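CCHC-type domain-containing protein (PDB 7C4C) probably trims RNA from its 3' end as an RNase D-type exonuclease, and carries zinc-knuckle modules that bind zinc and nucleotides. Local coordinates at residues 102-107 with 224-229; 40-45 with 52-57. One frame throughout, in Å; residues are numbered along the deposited sequence.

Contact 1 (102-107 with 224-229); sequences DCRRDV and EHYAVG. With 5GP (guanosine-5'-monophosphate), chain P.
Y226, the last helical residue of 212-226, lays its ring against the side chain of R104 in the first turn of helix 104-114. CG of R104 stands over one face of the ring, 3.9 Å from its centroid and nearer the CE2-CZ rim, a CH-pi contact. The two side chains run alongside each other, and the guanidinium plane is turned 74° from the ring, so methylenes rather than the charged group pack on the aromatic face. H225 brings CD2 to the opposite face.

A bend at chi3 (-60°) turns the end of R104 back to D102, which precedes the turn into the helix. NE reaches OD1 at 2.9 Å on the syn side, and NH2 reaches OD2 at 2.9 Å almost straight, a side-on salt bridge. OD1 also takes a capping bond from the backbone N of R104, on the other face of the carboxylate. Thus fixed, D102 takes a hydrogen bond at OD2 from O2' of a bound guanosine monophosphate, 2.6 Å long. R104 NH1 is held in turn by D237 and P240.

R105, bent at chi2 and chi3, swings NH2 to the edge of the Y226 ring, 3.9 Å from CE1, while E108 and E235 pair with its guanidinium. V107 completes the apolar seam, its CG1 lying 3.6 Å from Y226 CB and 3.8 Å from A227 CB.

The contact joins the start of helix 104-114, just beyond strand 97-100, to the end of helix 212-226, where Y222 and V223 extend the packing onto C103, R104 and V107.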
loop_
_atom_site.group_PDB
_atom_site.type_symbol
_atom_site.label_atom_id
_atom_site.label_comp_id
_atom_site.label_asym_id
_atom_site.label_seq_id
_atom_site.Cartn_x
_atom_site.Cartn_y
_atom_site.Cartn_z
ATOM N N ASP A 102 -0.426 9.378 -5.089
ATOM C CA ASP A 102 -1.276 10.576 -5.179
ATOM C C ASP A 102 -0.568 11.679 -5.958
ATOM O O ASP A 102 0.249 12.415 -5.401
ATOM C CB ASP A 102 -1.712 11.127 -3.805
ATOM C CG ASP A 102 -2.655 12.358 -3.935
ATOM O OD1 ASP A 102 -3.081 12.645 -5.077
ATOM O OD2 ASP A 102 -3.047 12.983 -2.921
ATOM N N CYS A 103 -0.900 11.819 -7.236
ATOM C CA CYS A 103 -0.168 12.703 -8.131
ATOM C C CYS A 103 -0.804 14.074 -8.275
ATOM O O CYS A 103 -0.202 14.932 -8.925
ATOM C CB CYS A 103 -0.053 12.075 -9.523
ATOM S SG CYS A 103 -1.617 12.004 -10.423
ATOM N N ARG A 104 -1.988 14.293 -7.681
ATOM C CA ARG A 104 -2.836 15.449 -8.002
ATOM C C ARG A 104 -2.104 16.775 -7.807
ATOM O O ARG A 104 -1.920 17.550 -8.755
ATOM C CB ARG A 104 -4.106 15.414 -7.146
ATOM C CG ARG A 104 -5.114 14.372 -7.599
ATOM C CD ARG A 104 -6.222 14.186 -6.595
ATOM N NE ARG A 104 -5.714 13.741 -5.305
ATOM C CZ ARG A 104 -6.482 13.466 -4.254
ATOM N NH1 ARG A 104 -7.803 13.583 -4.338
ATOM N NH2 ARG A 104 -5.926 13.073 -3.112
ATOM N N ARG A 105 -1.688 17.060 -6.579
ATOM C CA ARG A 105 -1.034 18.333 -6.321
ATOM C C ARG A 105 0.374 18.383 -6.910
ATOM O O ARG A 105 0.835 19.462 -7.311
ATOM C CB ARG A 105 -1.001 18.587 -4.826
ATOM C CG ARG A 105 -2.301 18.220 -4.163
ATOM C CD ARG A 105 -3.042 19.432 -3.697
ATOM N NE ARG A 105 -3.543 20.270 -4.786
ATOM C CZ ARG A 105 -4.769 20.172 -5.301
ATOM N NH1 ARG A 105 -5.610 19.248 -4.840
ATOM N NH2 ARG A 105 -5.155 20.998 -6.273
ATOM N N ASP A 106 1.074 17.247 -6.969
ATOM C CA ASP A 106 2.421 17.257 -7.527
ATOM C C ASP A 106 2.387 17.629 -8.996
ATOM O O ASP A 106 3.208 18.424 -9.469
ATOM C CB ASP A 106 3.086 15.896 -7.344
ATOM C CG ASP A 106 3.270 15.519 -5.875
ATOM O OD1 ASP A 106 3.202 16.413 -5.001
ATOM O OD2 ASP A 106 3.501 14.321 -5.592
ATOM N N VAL A 107 1.423 17.077 -9.726
ATOM C CA VAL A 107 1.276 17.367 -11.142
ATOM C C VAL A 107 0.833 18.807 -11.351
ATOM O O VAL A 107 1.289 19.484 -12.281
ATOM C CB VAL A 107 0.292 16.364 -11.761
ATOM C CG1 VAL A 107 -0.665 17.065 -12.706
ATOM C CG2 VAL A 107 1.059 15.278 -12.458
ATOM N N GLU A 224 -4.478 14.981 -16.908
ATOM C CA GLU A 224 -5.155 15.950 -17.765
ATOM C C GLU A 224 -5.943 16.953 -16.937
ATOM O O GLU A 224 -6.005 18.138 -17.274
ATOM C CB GLU A 224 -6.086 15.243 -18.748
ATOM C CG GLU A 224 -5.382 14.557 -19.918
ATOM C CD GLU A 224 -4.697 15.534 -20.876
ATOM O OE1 GLU A 224 -3.546 15.256 -21.280
ATOM O OE2 GLU A 224 -5.310 16.566 -21.235
ATOM N N HIS A 225 -6.544 16.498 -15.843
ATOM C CA HIS A 225 -7.344 17.391 -15.021
ATOM C C HIS A 225 -6.471 18.354 -14.229
ATOM O O HIS A 225 -6.873 19.500 -13.999
ATOM C CB HIS A 225 -8.213 16.584 -14.065
ATOM C CG HIS A 225 -9.199 17.406 -13.306
ATOM N ND1 HIS A 225 -10.509 17.552 -13.708
ATOM C CD2 HIS A 225 -9.069 18.133 -12.172
ATOM C CE1 HIS A 225 -11.149 18.332 -12.854
ATOM N NE2 HIS A 225 -10.296 18.706 -11.915
ATOM N N TYR A 226 -5.275 17.920 -13.812
ATOM C CA TYR A 226 -4.492 18.697 -12.857
ATOM C C TYR A 226 -3.304 19.424 -13.459
ATOM O O TYR A 226 -2.733 20.279 -12.783
ATOM C CB TYR A 226 -4.018 17.799 -11.697
ATOM C CG TYR A 226 -5.136 17.567 -10.724
ATOM C CD1 TYR A 226 -5.403 18.495 -9.714
ATOM C CD2 TYR A 226 -5.980 16.473 -10.854
ATOM C CE1 TYR A 226 -6.459 18.314 -8.837
ATOM C CE2 TYR A 226 -7.029 16.294 -9.987
ATOM C CZ TYR A 226 -7.267 17.207 -8.986
ATOM O OH TYR A 226 -8.325 17.007 -8.136
ATOM N N ALA A 227 -2.928 19.134 -14.697
ATOM C CA ALA A 227 -1.841 19.842 -15.370
ATOM C C ALA A 227 -2.469 20.757 -16.423
ATOM O O ALA A 227 -2.645 20.365 -17.576
ATOM C CB ALA A 227 -0.858 18.867 -15.994
ATOM N N VAL A 228 -2.812 21.983 -16.020
ATOM C CA VAL A 228 -3.532 22.887 -16.907
ATOM C C VAL A 228 -2.871 24.258 -16.951
ATOM O O VAL A 228 -3.430 25.207 -17.511
ATOM C CB VAL A 228 -5.006 23.003 -16.483
ATOM C CG1 VAL A 228 -5.694 21.659 -16.607
ATOM C CG2 VAL A 228 -5.117 23.546 -15.052
ATOM N N GLY A 229 -1.679 24.379 -16.370
ATOM C CA GLY A 229 -0.946 25.628 -16.394
ATOM C C GLY A 229 -1.421 26.677 -15.415
ATOM O O GLY A 229 -0.780 27.729 -15.299
HETATM P P 5GP P . -6.415 9.801 4.936
HETATM O O1P 5GP P . -7.464 8.729 5.136
HETATM O O2P 5GP P . -6.986 11.194 4.816
HETATM O O3P 5GP P . -5.218 9.708 5.855
HETATM O "O5'" 5GP P . -5.803 9.495 3.494
HETATM C "C5'" 5GP P . -4.478 9.894 3.159
HETATM C "C4'" 5GP P . -4.365 10.314 1.711
HETATM O "O4'" 5GP P . -5.612 10.934 1.281
HETATM C "C3'" 5GP P . -3.284 11.347 1.394
HETATM O "O3'" 5GP P . -2.004 10.779 1.157
HETATM C "C2'" 5GP P . -3.852 12.083 0.189
HETATM O "O2'" 5GP P . -3.645 11.335 -1.002
HETATM C "C1'" 5GP P . -5.345 12.091 0.519
HETATM N N9 5GP P . -5.732 13.268 1.334
HETATM C C8 5GP P . -6.543 13.223 2.409
HETATM N N7 5GP P . -6.690 14.465 2.928
HETATM C C5 5GP P . -5.960 15.304 2.161
HETATM C C6 5GP P . -5.737 16.672 2.207
HETATM O O6 5GP P . -6.275 17.352 3.108
HETATM N N1 5GP P . -4.946 17.246 1.288
HETATM C C2 5GP P . -4.363 16.520 0.319
HETATM N N2 5GP P . -3.562 17.112 -0.608
HETATM N N3 5GP P . -4.567 15.185 0.252
HETATM C C4 5GP P . -5.362 14.553 1.158
#

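Contact 2 (40-45 with 52-57); sequences LDIEAF and KQLGRI. With MN (manganese (II) ion), chain H; MN (manganese (II) ion), chain I; 5GP (guanosine-5'-monophosphate), chain N.
A44 and I57 form an antiparallel, non-hydrogen-bonded pair where strands 37-44 and 57-64 meet, in the mixed sheet of an RNase H-like exonuclease domain of the DEDD type. Backbone bonding continues past this pair, as F45 N donates to R56 O (2.9 Å). G55 CA lies 3.2 Å from F45 O in a CA-H...O contact, with no side chain to hold the chains apart.

Apolar contacts line the side of the sheet that carries A44 and I57. I42 CG2 meets I57 CG1 at 4.0 Å and also approaches L54 CD1, while A44 CB packs on L54 CB. At the more open end, the ring of F45 is covered by the aliphatic part of R56. CB sits over the ring centre, 13° off the normal, and the chain, extended from CG to NE, carries CD on past CE2 and CZ.

Metal bonds belong to the side chains of D41 and E43. D41 bridges two manganese ions, OD1 to one and OD2 to the other; E43 OE1 and D191 join it on the second. The nucleotide phosphate oxygen O2P also spans both ions, the two-metal geometry known for this exonuclease family.

Sugar recognition falls to hydrogen bonds. O3' donates to E43 OE2 and accepts from A44 N, while O2' donates to A44 O (2.6 Å), a bond that a deoxyribose could not make. One water ties the sugar to both ends of the loop between the strands: it donates to F45 O, accepts from G55 N at 2.9 Å, and lies 2.7 Å from the nucleotide O2'.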
loop_
_atom_site.group_PDB
_atom_site.type_symbol
_atom_site.label_atom_id
_atom_site.label_comp_id
_atom_site.label_asym_id
_atom_site.label_seq_id
_atom_site.Cartn_x
_atom_site.Cartn_y
_atom_site.Cartn_z
ATOM N N LEU A 40 8.661 9.250 -8.259
ATOM C CA LEU A 40 8.781 10.694 -8.128
ATOM C C LEU A 40 7.970 11.190 -6.945
ATOM O O LEU A 40 6.923 10.624 -6.609
ATOM C CB LEU A 40 8.305 11.410 -9.385
ATOM C CG LEU A 40 9.201 11.303 -10.615
ATOM C CD1 LEU A 40 8.500 12.007 -11.765
ATOM C CD2 LEU A 40 10.564 11.934 -10.343
ATOM N N ASP A 41 8.463 12.269 -6.331
ATOM C CA ASP A 41 7.761 12.950 -5.251
ATOM C C ASP A 41 8.330 14.365 -5.128
ATOM O O ASP A 41 9.413 14.662 -5.639
ATOM C CB ASP A 41 7.887 12.159 -3.940
ATOM C CG ASP A 41 6.871 12.580 -2.891
ATOM O OD1 ASP A 41 5.671 12.701 -3.219
ATOM O OD2 ASP A 41 7.281 12.768 -1.724
ATOM N N ILE A 42 7.587 15.236 -4.447
ATOM C CA ILE A 42 7.920 16.653 -4.343
ATOM C C ILE A 42 7.787 17.095 -2.897
ATOM O O ILE A 42 6.814 16.742 -2.223
ATOM C CB ILE A 42 7.004 17.505 -5.246
ATOM C CG1 ILE A 42 7.308 17.218 -6.709
ATOM C CG2 ILE A 42 7.160 18.993 -4.975
ATOM C CD1 ILE A 42 6.481 18.034 -7.628
ATOM N N GLU A 43 8.759 17.851 -2.413
ATOM C CA GLU A 43 8.629 18.571 -1.155
ATOM C C GLU A 43 8.611 20.065 -1.454
ATOM O O GLU A 43 9.471 20.556 -2.208
ATOM C CB GLU A 43 9.769 18.243 -0.180
ATOM C CG GLU A 43 9.902 16.773 0.260
ATOM C CD GLU A 43 8.643 16.170 0.877
ATOM O OE1 GLU A 43 8.463 14.945 0.708
ATOM O OE2 GLU A 43 7.843 16.891 1.525
ATOM N N ALA A 44 7.651 20.785 -0.852
ATOM C CA ALA A 44 7.430 22.202 -1.137
ATOM C C ALA A 44 7.219 22.986 0.156
ATOM O O ALA A 44 6.889 22.416 1.197
ATOM C CB ALA A 44 6.220 22.410 -2.063
ATOM N N PHE A 45 7.384 24.314 0.072
ATOM C CA PHE A 45 7.110 25.184 1.216
ATOM C C PHE A 45 5.663 25.006 1.662
ATOM O O PHE A 45 4.745 24.899 0.841
ATOM C CB PHE A 45 7.315 26.672 0.899
ATOM C CG PHE A 45 8.717 27.077 0.499
ATOM C CD1 PHE A 45 9.679 26.148 0.128
ATOM C CD2 PHE A 45 9.056 28.433 0.474
ATOM C CE1 PHE A 45 10.960 26.561 -0.257
ATOM C CE2 PHE A 45 10.314 28.856 0.082
ATOM C CZ PHE A 45 11.274 27.922 -0.279
ATOM N N LYS A 52 -5.279 24.948 -1.706
ATOM C CA LYS A 52 -4.883 23.557 -1.800
ATOM C C LYS A 52 -3.575 23.357 -2.550
ATOM O O LYS A 52 -2.968 22.335 -2.480
ATOM C CB LYS A 52 -5.986 22.706 -2.427
ATOM C CG LYS A 52 -7.216 23.446 -2.918
ATOM C CD LYS A 52 -7.756 22.799 -4.186
ATOM C CE LYS A 52 -8.962 23.501 -4.764
ATOM N NZ LYS A 52 -10.257 22.857 -4.410
ATOM N N GLN A 53 -3.149 24.378 -3.241
ATOM C CA GLN A 53 -1.939 24.344 -4.056
ATOM C C GLN A 53 -0.697 24.122 -3.194
ATOM O O GLN A 53 -0.548 24.723 -2.128
ATOM C CB GLN A 53 -1.789 25.654 -4.838
ATOM C CG GLN A 53 -2.854 25.905 -5.908
ATOM C CD GLN A 53 -4.276 26.034 -5.344
ATOM O OE1 GLN A 53 -4.488 26.636 -4.286
ATOM N NE2 GLN A 53 -5.249 25.442 -6.043
ATOM N N LEU A 54 0.207 23.267 -3.666
ATOM C CA LEU A 54 1.525 23.192 -3.041
ATOM C C LEU A 54 2.205 24.557 -3.066
ATOM O O LEU A 54 2.041 25.344 -4.004
ATOM C CB LEU A 54 2.411 22.184 -3.761
ATOM C CG LEU A 54 2.049 20.709 -3.585
ATOM C CD1 LEU A 54 3.038 19.816 -4.364
ATOM C CD2 LEU A 54 2.035 20.378 -2.098
ATOM N N GLY A 55 2.989 24.827 -2.033
ATOM C CA GLY A 55 3.804 26.015 -2.036
ATOM C C GLY A 55 4.973 25.868 -2.996
ATOM O O GLY A 55 5.064 24.931 -3.791
ATOM N N ARG A 56 5.890 26.828 -2.906
ATOM C CA ARG A 56 7.073 26.848 -3.756
ATOM C C ARG A 56 7.793 25.507 -3.728
ATOM O O ARG A 56 8.042 24.950 -2.655
ATOM C CB ARG A 56 8.011 27.952 -3.279
ATOM C CG ARG A 56 9.188 28.190 -4.165
ATOM C CD ARG A 56 9.791 29.517 -3.790
ATOM N NE ARG A 56 11.019 29.766 -4.516
ATOM C CZ ARG A 56 11.702 30.895 -4.426
ATOM N NH1 ARG A 56 11.261 31.879 -3.647
ATOM N NH2 ARG A 56 12.821 31.034 -5.119
ATOM N N ILE A 57 8.122 24.985 -4.916
ATOM C CA ILE A 57 8.815 23.705 -4.991
ATOM C C ILE A 57 10.219 23.867 -4.428
ATOM O O ILE A 57 10.946 24.802 -4.780
ATOM C CB ILE A 57 8.836 23.174 -6.435
ATOM C CG1 ILE A 57 7.476 22.563 -6.802
ATOM C CG2 ILE A 57 9.896 22.116 -6.604
ATOM C CD1 ILE A 57 7.143 22.587 -8.296
HETATM MN MN MN H . 6.918 13.526 0.325
HETATM MN MN MN I . 3.988 13.492 -2.296
HETATM P P 5GP N . 3.864 14.493 0.346
HETATM O O1P 5GP N . 3.747 13.757 1.662
HETATM O O2P 5GP N . 5.080 14.118 -0.475
HETATM O O3P 5GP N . 2.583 14.551 -0.459
HETATM O "O5'" 5GP N . 4.138 16.016 0.737
HETATM C "C5'" 5GP N . 4.384 16.980 -0.277
HETATM C "C4'" 5GP N . 4.245 18.401 0.215
HETATM O "O4'" 5GP N . 2.891 18.637 0.680
HETATM C "C3'" 5GP N . 5.116 18.809 1.396
HETATM O "O3'" 5GP N . 6.452 19.122 1.038
HETATM C "C2'" 5GP N . 4.354 19.995 1.970
HETATM O "O2'" 5GP N . 4.579 21.160 1.191
HETATM C "C1'" 5GP N . 2.908 19.551 1.758
HETATM N N9 5GP N . 2.366 18.874 2.951
HETATM C C8 5GP N . 2.313 17.547 3.149
HETATM N N7 5GP N . 1.737 17.294 4.347
HETATM C C5 5GP N . 1.427 18.486 4.886
HETATM C C6 5GP N . 0.822 18.841 6.079
HETATM O O6 5GP N . 0.472 17.932 6.869
HETATM N N1 5GP N . 0.631 20.144 6.352
HETATM C C2 5GP N . 1.019 21.105 5.495
HETATM N N2 5GP N . 0.815 22.404 5.815
HETATM N N3 5GP N . 1.613 20.787 4.318
HETATM C C4 5GP N . 1.816 19.481 4.001
HETATM O O HOH W 1 2.975 23.093 0.230
HETATM O O HOH W 2 2.843 13.094 -4.006
HETATM O O HOH W 3 4.291 15.552 -3.115
#

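Contact 2 holds ligands of the two manganese ions and contact 1, centred about 12 Å away, lies beside them. Contact 1 is a buried helix-to-helix junction, joined by aromatic and aliphatic packing without a hydrogen bond across it; contact 2 is partly buried, pairs a strand with the loop leading into its neighbour, and adds backbone bonding. They share no element, but helix 104-114 from contact 1 lies against contact 2: R105 CD packs 3.1 Å from K52 O. D106 OD2 comes within 3.6 Å of the metal ligand D41 OD1. Each contact also meets the ribose O2' of a different bound nucleotide, through a carboxylate in contact 1 and a backbone carbonyl in contact 2.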